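Luciferase-like monooxygenase (Streptomyces bottropensis, PDB 4US5) probably acts as a monooxygenase of the bacterial luciferase family, oxidising paired donors with incorporation or reduction of molecular oxygen. Local coordinates at residues V9-P14 against Q26-L31. Sequence-based numbering, arbitrary orientation.
Sequences VVEQAP and QHSIEL. With NA (sodium ion), chain R; NA (sodium ion), chain L.
The carboxylate of E11 presents one face to S28, whose OG, also hydrogen-bonded to S24 O, donates to OE2 at 2.6 Å from a point 43° out of the carboxylate plane, and the same face takes the backbone N of A13 and a sodium ion. Beyond the opposite face lies L31, with CD2 4.5 Å from E11 OE2. The setting is a TIM barrel of the luciferase-like type: strand 6-11 ends at E11, helix 21-38 packs on it, and strand 42-45 completes the beta-alpha-beta unit. The axes of 9-11 and 26-31 run nearly antiparallel, 10.4 Å apart, as expected for a strand and the helix returning over it. E11 reaches S28 because its chain is bent, with CD turned back by chi2 of 68°. Its oxygens divide the work. OE1 accepts A13 N at 2.8 Å, tying the following loop back to the strand, and also meets R322 of helix 319-332 in a salt bridge. OE2, besides its serine, binds the sodium ion, which S24 O and a water also coordinate; that water donates to P14 O. Several partners thus fix the rotation of the carboxylate, and the cation and arginine would probably favour its charged form. A leucine in place of E11 would probably cost R322 this counter-charge, the sodium ion a ligand and the S28 hydroxyl its carboxylate partner, though not S24 O. Toward V9 and L31 the contact is apolar, bordered by F43 and Y326. A second sodium ion sits on the Q12 side, held by V10 O and by the amide oxygen of Q12, whose NE2 bonds to S314 O. At the L31 end of 26-31, one methyl meets another: V9 CG1, anti to its own N, touches L31 CD2 at 3.9 Å.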
loop_
_atom_site.group_PDB
_atom_site.type_symbol
_atom_site.label_atom_id
_atom_site.label_comp_id
_atom_site.label_asym_id
_atom_site.label_seq_id
_atom_site.Cartn_x
_atom_site.Cartn_y
_atom_site.Cartn_z
ATOM N N VAL B 9 11.204 -11.699 11.899
ATOM C CA VAL B 9 9.777 -12.050 12.088
ATOM C C VAL B 9 9.126 -12.135 10.705
ATOM O O VAL B 9 9.385 -11.298 9.860
ATOM C CB VAL B 9 9.000 -11.006 12.920
ATOM C CG1 VAL B 9 7.560 -11.420 13.084
ATOM C CG2 VAL B 9 9.660 -10.745 14.263
ATOM N N VAL B 10 8.363 -13.202 10.479
ATOM C CA VAL B 10 7.511 -13.342 9.309
ATOM C C VAL B 10 6.090 -13.434 9.823
ATOM O O VAL B 10 5.749 -14.353 10.592
ATOM C CB VAL B 10 7.921 -14.575 8.461
ATOM C CG1 VAL B 10 7.048 -14.712 7.235
ATOM C CG2 VAL B 10 9.391 -14.466 8.047
ATOM N N GLU B 11 5.269 -12.467 9.422
ATOM C CA GLU B 11 3.971 -12.247 9.975
ATOM C C GLU B 11 2.895 -12.483 8.906
ATOM O O GLU B 11 2.784 -11.726 7.948
ATOM C CB GLU B 11 3.887 -10.812 10.516
ATOM C CG GLU B 11 2.456 -10.288 10.811
ATOM C CD GLU B 11 1.780 -10.995 11.967
ATOM O OE1 GLU B 11 1.659 -12.238 11.954
ATOM O OE2 GLU B 11 1.359 -10.299 12.917
ATOM N N GLN B 12 2.098 -13.526 9.094
ATOM C CA GLN B 12 0.950 -13.770 8.222
ATOM C C GLN B 12 -0.363 -13.206 8.795
ATOM O O GLN B 12 -1.384 -13.194 8.129
ATOM C CB GLN B 12 0.857 -15.259 7.904
ATOM C CG GLN B 12 0.222 -16.119 8.962
ATOM C CD GLN B 12 1.082 -16.399 10.182
ATOM O OE1 GLN B 12 1.927 -15.596 10.595
ATOM N NE2 GLN B 12 0.774 -17.491 10.845
ATOM N N ALA B 13 -0.283 -12.662 10.011
ATOM C CA ALA B 13 -1.434 -12.009 10.662
ATOM C C ALA B 13 -2.634 -12.946 10.816
ATOM O O ALA B 13 -3.709 -12.704 10.271
ATOM C CB ALA B 13 -1.814 -10.741 9.944
ATOM N N PRO B 14 -2.447 -14.010 11.589
ATOM C CA PRO B 14 -3.560 -14.928 11.755
ATOM C C PRO B 14 -4.733 -14.266 12.472
ATOM O O PRO B 14 -4.549 -13.360 13.276
ATOM C CB PRO B 14 -2.956 -16.078 12.570
ATOM C CG PRO B 14 -1.659 -15.601 13.060
ATOM C CD PRO B 14 -1.260 -14.385 12.364
ATOM N N GLN B 26 -3.658 -4.853 14.312
ATOM C CA GLN B 26 -3.146 -4.119 15.455
ATOM C C GLN B 26 -2.073 -4.944 16.169
ATOM O O GLN B 26 -1.028 -4.430 16.578
ATOM C CB GLN B 26 -4.304 -3.725 16.439
ATOM C CG GLN B 26 -5.250 -2.624 15.880
ATOM C CD GLN B 26 -4.496 -1.389 15.406
ATOM O OE1 GLN B 26 -3.659 -0.857 16.135
ATOM N NE2 GLN B 26 -4.726 -0.983 14.139
ATOM N N HIS B 27 -2.326 -6.229 16.296
ATOM C CA HIS B 27 -1.325 -7.112 16.914
ATOM C C HIS B 27 -0.047 -7.212 16.124
ATOM O O HIS B 27 1.043 -7.377 16.716
ATOM C CB HIS B 27 -1.910 -8.470 17.179
ATOM C CG HIS B 27 -2.869 -8.482 18.307
ATOM N ND1 HIS B 27 -3.873 -9.410 18.410
ATOM C CD2 HIS B 27 -3.028 -7.631 19.354
ATOM C CE1 HIS B 27 -4.635 -9.127 19.451
ATOM N NE2 HIS B 27 -4.124 -8.072 20.067
ATOM N N SER B 28 -0.134 -7.069 14.801
ATOM C CA SER B 28 1.071 -7.077 13.931
ATOM C C SER B 28 1.918 -5.917 14.209
ATOM O O SER B 28 3.148 -6.013 14.339
ATOM C CB SER B 28 0.681 -7.059 12.440
ATOM O OG SER B 28 0.028 -8.250 12.086
ATOM N N ILE B 29 1.280 -4.769 14.350
ATOM C CA ILE B 29 2.010 -3.552 14.689
ATOM C C ILE B 29 2.707 -3.632 16.050
ATOM O O ILE B 29 3.884 -3.265 16.181
ATOM C CB ILE B 29 1.038 -2.341 14.652
ATOM C CG1 ILE B 29 0.527 -2.152 13.232
ATOM C CG2 ILE B 29 1.712 -1.078 15.150
ATOM C CD1 ILE B 29 -0.682 -1.225 13.111
ATOM N N GLU B 30 1.991 -4.151 17.045
ATOM C CA GLU B 30 2.540 -4.350 18.362
ATOM C C GLU B 30 3.751 -5.297 18.348
ATOM O O GLU B 30 4.813 -5.016 18.958
ATOM C CB GLU B 30 1.494 -4.944 19.299
ATOM C CG GLU B 30 1.956 -4.886 20.748
ATOM C CD GLU B 30 0.918 -5.348 21.762
ATOM O OE1 GLU B 30 -0.120 -5.959 21.363
ATOM O OE2 GLU B 30 1.182 -5.117 22.987
ATOM N N LEU B 31 3.635 -6.363 17.595
ATOM C CA LEU B 31 4.747 -7.314 17.470
ATOM C C LEU B 31 5.928 -6.683 16.771
ATOM O O LEU B 31 7.082 -6.881 17.175
ATOM C CB LEU B 31 4.305 -8.587 16.776
ATOM C CG LEU B 31 5.382 -9.627 16.543
ATOM C CD1 LEU B 31 6.001 -10.096 17.849
ATOM C CD2 LEU B 31 4.805 -10.806 15.758
HETATM NA NA NA R . 3.849 -15.200 12.267
HETATM NA NA NA L . -1.258 -10.466 13.900
HETATM O O HOH W 1 -2.810 -12.567 15.191
#